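Local structure of trans-2-enoyl-CoA reductase [NADH] (Treponema denticola ATCC 35405, 4GGO) at residues Asn13-Asn18 with Val281-Ala286; Asp342-Leu345 with Val349-Ala352; Asn364-Thr369 with Gly373-Phe378. The protein catalyses the NADH-dependent reduction of the carbon-carbon double bond of trans-2-enoyl-CoA thioesters such as crotonyl-CoA, a step of bacterial fatty acid synthesis. All blocks are in the same frame, centred on the assembly; numbering follows the deposited sequence.

Interaction 1 of 3, residues Asn13-Asn18 with Val281-Ala286; sequences NNICLN and VTRASA
Ile15 lies over one face of the Arg283 guanidinium, an example of an aliphatic branch covering a flat cation at a protein surface. Its CG2 stands 3.3 Å above the guanidinium plane, displaced toward the rim, while the end of the longer branch, CD1, comes to 3.4 Å from Arg283 NH2. The arginine reaches this place because its CG is anti to the backbone N (chi1 -176°) and the chain stays extended as far as NE, carrying the planar group across to the isoleucine. A smaller touch lies beside it, where Asn14 CB meets Ala286 CB at 3.6 Å.

No direct hydrogen bond joins the two segments. Instead a water bridges Asn14 O and Arg283 O, 2.6 Å from each; with more acceptors near it than it has protons, it need not donate to both at once.

Behind these contacts, bonds within 281-286 shape the loop. Thr282 to Ser285 is a type I beta turn, closed by Ser285 N to Thr282 O, and Thr282 N donates to Ser285 OG at 2.8 Å in a nearly straight bond. Further out, Val281 and Ser285 pack on Tyr374 of helix 371-380.

Val281 and Thr282 of the same loop bind NAD(+), so the contact probably lies at the border of the cofactor site of a Rossmann-type reductase, where a short two-stranded antiparallel hairpin, 11-12 with 15-16, meets the loop that follows strand 270-276.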
loop_
_atom_site.group_PDB
_atom_site.type_symbol
_atom_site.label_atom_id
_atom_site.label_comp_id
_atom_site.label_asym_id
_atom_site.label_seq_id
_atom_site.Cartn_x
_atom_site.Cartn_y
_atom_site.Cartn_z
ATOM N N ASN A 13 -3.406 1.894 -21.730
ATOM C CA ASN A 13 -4.568 1.360 -21.020
ATOM C C ASN A 13 -4.582 1.751 -19.542
ATOM O O ASN A 13 -4.837 0.916 -18.672
ATOM C CB ASN A 13 -4.649 -0.161 -21.173
ATOM C CG ASN A 13 -4.808 -0.594 -22.619
ATOM O OD1 ASN A 13 -5.520 0.044 -23.395
ATOM N ND2 ASN A 13 -4.142 -1.680 -22.989
ATOM N N ASN A 14 -4.291 3.024 -19.280
ATOM C CA ASN A 14 -4.274 3.585 -17.925
ATOM C C ASN A 14 -3.203 2.998 -17.005
ATOM O O ASN A 14 -3.289 3.124 -15.784
ATOM C CB ASN A 14 -5.656 3.477 -17.271
ATOM C CG ASN A 14 -6.711 4.279 -18.004
ATOM O OD1 ASN A 14 -6.501 5.446 -18.337
ATOM N ND2 ASN A 14 -7.853 3.653 -18.266
ATOM N N ILE A 15 -2.193 2.366 -17.596
ATOM C CA ILE A 15 -1.107 1.768 -16.827
ATOM C C ILE A 15 0.253 2.216 -17.351
ATOM O O ILE A 15 0.513 2.154 -18.554
ATOM C CB ILE A 15 -1.173 0.225 -16.864
ATOM C CG1 ILE A 15 -2.481 -0.272 -16.247
ATOM C CG2 ILE A 15 0.021 -0.383 -16.139
ATOM C CD1 ILE A 15 -2.659 -1.772 -16.327
ATOM N N CYS A 16 1.117 2.673 -16.450
ATOM C CA CYS A 16 2.483 3.026 -16.823
ATOM C C CYS A 16 3.305 1.755 -16.990
ATOM O O CYS A 16 3.547 1.031 -16.025
ATOM C CB CYS A 16 3.119 3.937 -15.774
ATOM S SG CYS A 16 4.758 4.546 -16.233
ATOM N N LEU A 17 3.732 1.492 -18.220
ATOM C CA LEU A 17 4.380 0.225 -18.547
ATOM C C LEU A 17 5.831 0.140 -18.083
ATOM O O LEU A 17 6.269 -0.902 -17.599
ATOM C CB LEU A 17 4.292 -0.047 -20.052
ATOM C CG LEU A 17 2.878 -0.103 -20.635
ATOM C CD1 LEU A 17 2.905 -0.571 -22.093
ATOM C CD2 LEU A 17 1.966 -0.982 -19.782
ATOM N N ASN A 18 6.571 1.233 -18.231
ATOM C CA ASN A 18 7.991 1.238 -17.890
ATOM C C ASN A 18 8.300 1.910 -16.552
ATOM O O ASN A 18 7.395 2.287 -15.810
ATOM C CB ASN A 18 8.804 1.889 -19.011
ATOM C CG ASN A 18 8.345 3.298 -19.319
ATOM O OD1 ASN A 18 7.214 3.675 -19.016
ATOM N ND2 ASN A 18 9.222 4.086 -19.930
ATOM N N VAL A 281 -3.640 7.180 -5.072
ATOM C CA VAL A 281 -3.605 6.724 -6.452
ATOM C C VAL A 281 -3.000 5.330 -6.523
ATOM O O VAL A 281 -1.860 5.118 -6.110
ATOM C CB VAL A 281 -2.778 7.667 -7.344
ATOM C CG1 VAL A 281 -2.698 7.119 -8.763
ATOM C CG2 VAL A 281 -3.374 9.066 -7.337
ATOM N N THR A 282 -3.770 4.377 -7.037
ATOM C CA THR A 282 -3.264 3.024 -7.234
ATOM C C THR A 282 -3.384 2.618 -8.696
ATOM O O THR A 282 -3.930 3.360 -9.514
ATOM C CB THR A 282 -4.006 1.993 -6.358
ATOM O OG1 THR A 282 -5.372 1.894 -6.778
ATOM C CG2 THR A 282 -3.950 2.395 -4.891
ATOM N N ARG A 283 -2.872 1.436 -9.015
ATOM C CA ARG A 283 -2.909 0.914 -10.376
ATOM C C ARG A 283 -4.345 0.757 -10.877
ATOM O O ARG A 283 -4.615 0.895 -12.069
ATOM C CB ARG A 283 -2.181 -0.431 -10.438
ATOM C CG ARG A 283 -2.071 -1.031 -11.828
ATOM C CD ARG A 283 -1.522 -2.448 -11.763
ATOM N NE ARG A 283 -1.380 -3.049 -13.086
ATOM C CZ ARG A 283 -0.239 -3.097 -13.767
ATOM N NH1 ARG A 283 0.866 -2.580 -13.247
ATOM N NH2 ARG A 283 -0.203 -3.665 -14.965
ATOM N N ALA A 284 -5.264 0.485 -9.956
ATOM C CA ALA A 284 -6.646 0.192 -10.316
ATOM C C ALA A 284 -7.578 1.402 -10.235
ATOM O O ALA A 284 -8.751 1.305 -10.595
ATOM C CB ALA A 284 -7.181 -0.944 -9.452
ATOM N N SER A 285 -7.055 2.534 -9.771
ATOM C CA SER A 285 -7.869 3.734 -9.565
ATOM C C SER A 285 -8.578 4.214 -10.831
ATOM O O SER A 285 -9.726 4.653 -10.779
ATOM C CB SER A 285 -7.016 4.872 -8.995
ATOM O OG SER A 285 -6.520 4.548 -7.710
ATOM N N ALA A 286 -7.890 4.118 -11.964
ATOM C CA ALA A 286 -8.386 4.677 -13.221
ATOM C C ALA A 286 -9.703 4.065 -13.701
ATOM O O ALA A 286 -10.540 4.761 -14.278
ATOM C CB ALA A 286 -7.323 4.562 -14.301
HETATM O O HOH W 1 -2.962 2.447 -13.272
#

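Interaction 2 of 3, residues Asp342-Leu345 with Val349-Ala352; sequences DWEL and VQKA
Gln350 turns back toward the preceding loop: chi1 -72° sets CG beside its backbone N, and a bend at chi2 (-60°) then brings the amide to Glu344 O. In Glu344 chi1 sets CG next to its own carbonyl, 3.8 Å from Gln350 NE2, and the extended chain beyond it carries the carboxylate on toward Tyr294, Tyr234 and Gly279.

The bond that results, Gln350 NE2 to Glu344 O, is 2.7 Å long and almost straight. The carbonyl oxygen lies in the plane of the glutamine amide, yet the donor sits well above the carbonyl plane, 47° out of it, and so uses no lone-pair direction. NE2 also bonds to Tyr294 OH, so two partners hold the amide.

Aliphatic groups pack beside this polar link. Leu345 runs alongside Gln350, both pointing the same way, and its CD2 is 3.7 Å from Gln350 NE2. The two methyls of Val349 divide between successive carbonyls: CG2 meets Trp343 O and CG1 meets Glu344 O, each at 3.3 Å. The carbonyls of Trp343 and Glu344 thus face side chains from the first turn of helix 347-359.

The Glu344 carboxylate is spent elsewhere, OE2 on the hydroxyls of Tyr294 and Tyr234, OE1 on Gly279 N. Tyr234 binds substrate, which is consistent with Glu344 lying in a second shell behind that site. In the fold the contact joins the loop after strand 338-339, an edge strand of the parallel sheet, to helix 347-359, while Leu298 of helix 291-305 packs against both Glu344 and Val349.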
loop_
_atom_site.group_PDB
_atom_site.type_symbol
_atom_site.label_atom_id
_atom_site.label_comp_id
_atom_site.label_asym_id
_atom_site.label_seq_id
_atom_site.Cartn_x
_atom_site.Cartn_y
_atom_site.Cartn_z
ATOM N N ASP A 342 -8.658 8.678 9.376
ATOM C CA ASP A 342 -9.456 9.544 10.237
ATOM C C ASP A 342 -9.437 11.005 9.790
ATOM O O ASP A 342 -10.419 11.722 9.965
ATOM C CB ASP A 342 -9.023 9.407 11.703
ATOM C CG ASP A 342 -7.525 9.575 11.894
ATOM O OD1 ASP A 342 -6.770 9.452 10.908
ATOM O OD2 ASP A 342 -7.101 9.824 13.042
ATOM N N TRP A 343 -8.326 11.443 9.206
ATOM C CA TRP A 343 -8.240 12.800 8.677
ATOM C C TRP A 343 -9.026 12.921 7.373
ATOM O O TRP A 343 -9.653 13.945 7.111
ATOM C CB TRP A 343 -6.782 13.207 8.452
ATOM C CG TRP A 343 -5.969 13.290 9.712
ATOM C CD1 TRP A 343 -6.408 13.093 10.991
ATOM C CD2 TRP A 343 -4.575 13.600 9.811
ATOM N NE1 TRP A 343 -5.371 13.258 11.879
ATOM C CE2 TRP A 343 -4.234 13.569 11.179
ATOM C CE3 TRP A 343 -3.580 13.901 8.875
ATOM C CZ2 TRP A 343 -2.942 13.826 11.632
ATOM C CZ3 TRP A 343 -2.297 14.154 9.329
ATOM C CH2 TRP A 343 -1.990 14.117 10.693
ATOM N N GLU A 344 -8.983 11.871 6.557
ATOM C CA GLU A 344 -9.728 11.852 5.302
ATOM C C GLU A 344 -11.231 11.893 5.547
ATOM O O GLU A 344 -11.959 12.629 4.881
ATOM C CB GLU A 344 -9.377 10.610 4.474
ATOM C CG GLU A 344 -10.339 10.362 3.313
ATOM C CD GLU A 344 -9.919 9.203 2.430
ATOM O OE1 GLU A 344 -8.807 8.677 2.631
ATOM O OE2 GLU A 344 -10.698 8.821 1.529
ATOM N N LEU A 345 -11.692 11.102 6.509
ATOM C CA LEU A 345 -13.123 10.965 6.750
ATOM C C LEU A 345 -13.655 11.941 7.794
ATOM O O LEU A 345 -14.771 11.778 8.287
ATOM C CB LEU A 345 -13.472 9.527 7.132
ATOM C CG LEU A 345 -13.243 8.487 6.035
ATOM C CD1 LEU A 345 -13.643 7.104 6.518
ATOM C CD2 LEU A 345 -14.010 8.862 4.771
ATOM N N VAL A 349 -13.663 17.699 6.105
ATOM C CA VAL A 349 -12.999 17.297 4.873
ATOM C C VAL A 349 -14.006 16.765 3.853
ATOM O O VAL A 349 -14.033 17.214 2.710
ATOM C CB VAL A 349 -11.908 16.236 5.127
ATOM C CG1 VAL A 349 -11.406 15.656 3.804
ATOM C CG2 VAL A 349 -10.756 16.834 5.926
ATOM N N GLN A 350 -14.839 15.819 4.280
ATOM C CA GLN A 350 -15.792 15.166 3.385
ATOM C C GLN A 350 -16.837 16.123 2.811
ATOM O O GLN A 350 -17.249 15.983 1.660
ATOM C CB GLN A 350 -16.476 13.991 4.091
ATOM C CG GLN A 350 -15.567 12.787 4.301
ATOM C CD GLN A 350 -15.041 12.221 2.995
ATOM O OE1 GLN A 350 -15.806 11.954 2.067
ATOM N NE2 GLN A 350 -13.727 12.047 2.912
ATOM N N LYS A 351 -17.264 17.095 3.610
ATOM C CA LYS A 351 -18.230 18.074 3.131
ATOM C C LYS A 351 -17.601 19.009 2.104
ATOM O O LYS A 351 -18.240 19.388 1.124
ATOM C CB LYS A 351 -18.837 18.853 4.298
ATOM C CG LYS A 351 -19.810 18.027 5.124
ATOM C CD LYS A 351 -20.642 18.897 6.049
ATOM C CE LYS A 351 -19.772 19.605 7.070
ATOM N NZ LYS A 351 -20.596 20.318 8.084
ATOM N N ALA A 352 -16.340 19.365 2.323
ATOM C CA ALA A 352 -15.612 20.204 1.380
ATOM C C ALA A 352 -15.362 19.462 0.067
ATOM O O ALA A 352 -15.453 20.044 -1.014
ATOM C CB ALA A 352 -14.300 20.668 1.989
#

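Interaction 3 of 3, residues Asn364-Thr369 with Gly373-Phe378; sequences NAESLT and GYRHDF
Glu366 and Arg375 form a two-pronged salt bridge, and charge pairing carries the whole contact. The arginine grips end-on: NH1 donates to Glu366 OE1 and NH2 to Glu366 OE2, each at 3.0 Å and each close to straight. Both oxygens are met on their syn sides and lie almost in the guanidinium plane. The two flat groups are turned 22° from coplanar, although the side chains as a whole cross at about a right angle. A bend at chi2 (69°) in Glu366 and another at chi3 (-62°) in Arg375 bring the edge of the guanidinium to the two carboxylate oxygens.

Hydrogen bonding extends the pair and finishes the shorter helix. Arg375 NH1 also donates to Pro180 O, a second bond that should help fix the rotation of the guanidinium. At the end of helix 365-368, Ala365 O accepts from Thr369 N at 2.9 Å and from Thr369 OG1 at 2.7 Å, the two reaching it from opposite faces of its plane.

Beyond this pair, packing comes from between the segments, where Leu371 lies against both Ala365 and Glu366. The arrangement is the bidentate carboxylate-guanidinium salt bridge, here spanning the turn between two consecutive helices, 365-368 and 371-380, at the protein surface.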
loop_
_atom_site.group_PDB
_atom_site.type_symbol
_atom_site.label_atom_id
_atom_site.label_comp_id
_atom_site.label_asym_id
_atom_site.label_seq_id
_atom_site.Cartn_x
_atom_site.Cartn_y
_atom_site.Cartn_z
ATOM N N ASN A 364 -12.768 23.831 -15.460
ATOM C CA ASN A 364 -12.181 24.225 -14.180
ATOM C C ASN A 364 -11.426 23.121 -13.438
ATOM O O ASN A 364 -10.849 23.368 -12.379
ATOM C CB ASN A 364 -13.248 24.844 -13.262
ATOM C CG ASN A 364 -14.340 23.854 -12.870
ATOM O OD1 ASN A 364 -14.170 22.639 -12.973
ATOM N ND2 ASN A 364 -15.468 24.380 -12.413
ATOM N N ALA A 365 -11.442 21.912 -13.996
ATOM C CA ALA A 365 -10.894 20.731 -13.324
ATOM C C ALA A 365 -9.457 20.914 -12.836
ATOM O O ALA A 365 -9.143 20.616 -11.683
ATOM C CB ALA A 365 -10.998 19.512 -14.229
ATOM N N GLU A 366 -8.594 21.410 -13.716
ATOM C CA GLU A 366 -7.191 21.624 -13.380
ATOM C C GLU A 366 -7.040 22.664 -12.271
ATOM O O GLU A 366 -6.099 22.609 -11.477
ATOM C CB GLU A 366 -6.408 22.056 -14.624
ATOM C CG GLU A 366 -4.912 22.234 -14.402
ATOM C CD GLU A 366 -4.193 20.923 -14.154
ATOM O OE1 GLU A 366 -4.715 19.865 -14.567
ATOM O OE2 GLU A 366 -3.103 20.948 -13.543
ATOM N N SER A 367 -7.980 23.603 -12.216
ATOM C CA SER A 367 -7.940 24.677 -11.229
ATOM C C SER A 367 -8.655 24.301 -9.930
ATOM O O SER A 367 -8.189 24.631 -8.840
ATOM C CB SER A 367 -8.552 25.955 -11.810
ATOM O OG SER A 367 -8.526 27.009 -10.865
ATOM N N LEU A 368 -9.785 23.610 -10.054
ATOM C CA LEU A 368 -10.602 23.257 -8.897
ATOM C C LEU A 368 -10.046 22.077 -8.102
ATOM O O LEU A 368 -10.185 22.028 -6.880
ATOM C CB LEU A 368 -12.039 22.954 -9.327
ATOM C CG LEU A 368 -13.111 23.974 -8.940
ATOM C CD1 LEU A 368 -12.862 25.311 -9.623
ATOM C CD2 LEU A 368 -14.498 23.444 -9.272
ATOM N N THR A 369 -9.431 21.125 -8.795
ATOM C CA THR A 369 -8.895 19.937 -8.137
ATOM C C THR A 369 -7.388 19.822 -8.318
ATOM O O THR A 369 -6.792 20.535 -9.126
ATOM C CB THR A 369 -9.557 18.646 -8.657
ATOM O OG1 THR A 369 -9.181 18.426 -10.022
ATOM C CG2 THR A 369 -11.071 18.742 -8.557
ATOM N N GLY A 373 -1.266 17.086 -8.587
ATOM C CA GLY A 373 -0.855 16.164 -7.545
ATOM C C GLY A 373 -1.145 14.723 -7.920
ATOM O O GLY A 373 -0.371 13.821 -7.600
ATOM N N TYR A 374 -2.263 14.508 -8.605
ATOM C CA TYR A 374 -2.650 13.172 -9.044
ATOM C C TYR A 374 -1.657 12.643 -10.073
ATOM O O TYR A 374 -1.218 11.495 -9.987
ATOM C CB TYR A 374 -4.061 13.186 -9.635
ATOM C CG TYR A 374 -4.703 11.819 -9.758
ATOM C CD1 TYR A 374 -4.302 10.927 -10.745
ATOM C CD2 TYR A 374 -5.720 11.428 -8.898
ATOM C CE1 TYR A 374 -4.885 9.681 -10.865
ATOM C CE2 TYR A 374 -6.313 10.182 -9.010
ATOM C CZ TYR A 374 -5.891 9.314 -9.996
ATOM O OH TYR A 374 -6.474 8.073 -10.117
ATOM N N ARG A 375 -1.314 13.481 -11.049
ATOM C CA ARG A 375 -0.354 13.099 -12.083
ATOM C C ARG A 375 0.993 12.743 -11.468
ATOM O O ARG A 375 1.642 11.784 -11.885
ATOM C CB ARG A 375 -0.175 14.224 -13.107
ATOM C CG ARG A 375 -1.377 14.456 -14.008
ATOM C CD ARG A 375 -1.035 15.408 -15.146
ATOM N NE ARG A 375 -0.635 16.728 -14.667
ATOM C CZ ARG A 375 -1.473 17.743 -14.493
ATOM N NH1 ARG A 375 -2.764 17.591 -14.755
ATOM N NH2 ARG A 375 -1.022 18.911 -14.056
ATOM N N HIS A 376 1.406 13.519 -10.472
ATOM C CA HIS A 376 2.679 13.286 -9.802
ATOM C C HIS A 376 2.704 11.939 -9.088
ATOM O O HIS A 376 3.651 11.172 -9.240
ATOM C CB HIS A 376 2.989 14.406 -8.809
ATOM C CG HIS A 376 4.250 14.186 -8.032
ATOM N ND1 HIS A 376 5.501 14.281 -8.603
ATOM C CD2 HIS A 376 4.452 13.856 -6.734
ATOM C CE1 HIS A 376 6.420 14.029 -7.688
ATOM N NE2 HIS A 376 5.811 13.767 -6.545
ATOM N N ASP A 377 1.662 11.658 -8.310
ATOM C CA ASP A 377 1.586 10.402 -7.568
ATOM C C ASP A 377 1.554 9.196 -8.499
ATOM O O ASP A 377 2.190 8.176 -8.231
ATOM C CB ASP A 377 0.371 10.388 -6.639
ATOM C CG ASP A 377 0.534 11.319 -5.454
ATOM O OD1 ASP A 377 1.667 11.790 -5.222
ATOM O OD2 ASP A 377 -0.466 11.571 -4.751
ATOM N N PHE A 378 0.811 9.320 -9.593
ATOM C CA PHE A 378 0.732 8.261 -10.592
ATOM C C PHE A 378 2.092 8.009 -11.236
ATOM O O PHE A 378 2.485 6.861 -11.449
ATOM C CB PHE A 378 -0.299 8.624 -11.667
ATOM C CG PHE A 378 -0.419 7.604 -12.763
ATOM C CD1 PHE A 378 -1.197 6.471 -12.591
ATOM C CD2 PHE A 378 0.242 7.781 -13.969
ATOM C CE1 PHE A 378 -1.312 5.531 -13.599
ATOM C CE2 PHE A 378 0.131 6.844 -14.981
ATOM C CZ PHE A 378 -0.647 5.719 -14.795
#

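Along the chain the three contacts come in series, interaction 1 closing before interaction 2 opens and interaction 2 before interaction 3. Interactions 1 and 3 are neighbours, their centres 15 Å apart, and they touch: Tyr374 packs on Val281 and Ser285, and Phe378 on Asn14 and Cys16, so helix 371-380 lies against both segments of interaction 1. Interaction 2 stands farther off, with its centre about 25 Å from that of interaction 1 and 18 Å from that of interaction 3, and touches neither. Helix 291-305 is their common neighbour, packing against residues of all three. The C-terminal segments thus extend from Glu344, bonded to substrate-binding Tyr234, to helix 371-380, packed on the NAD(+)-binding loop.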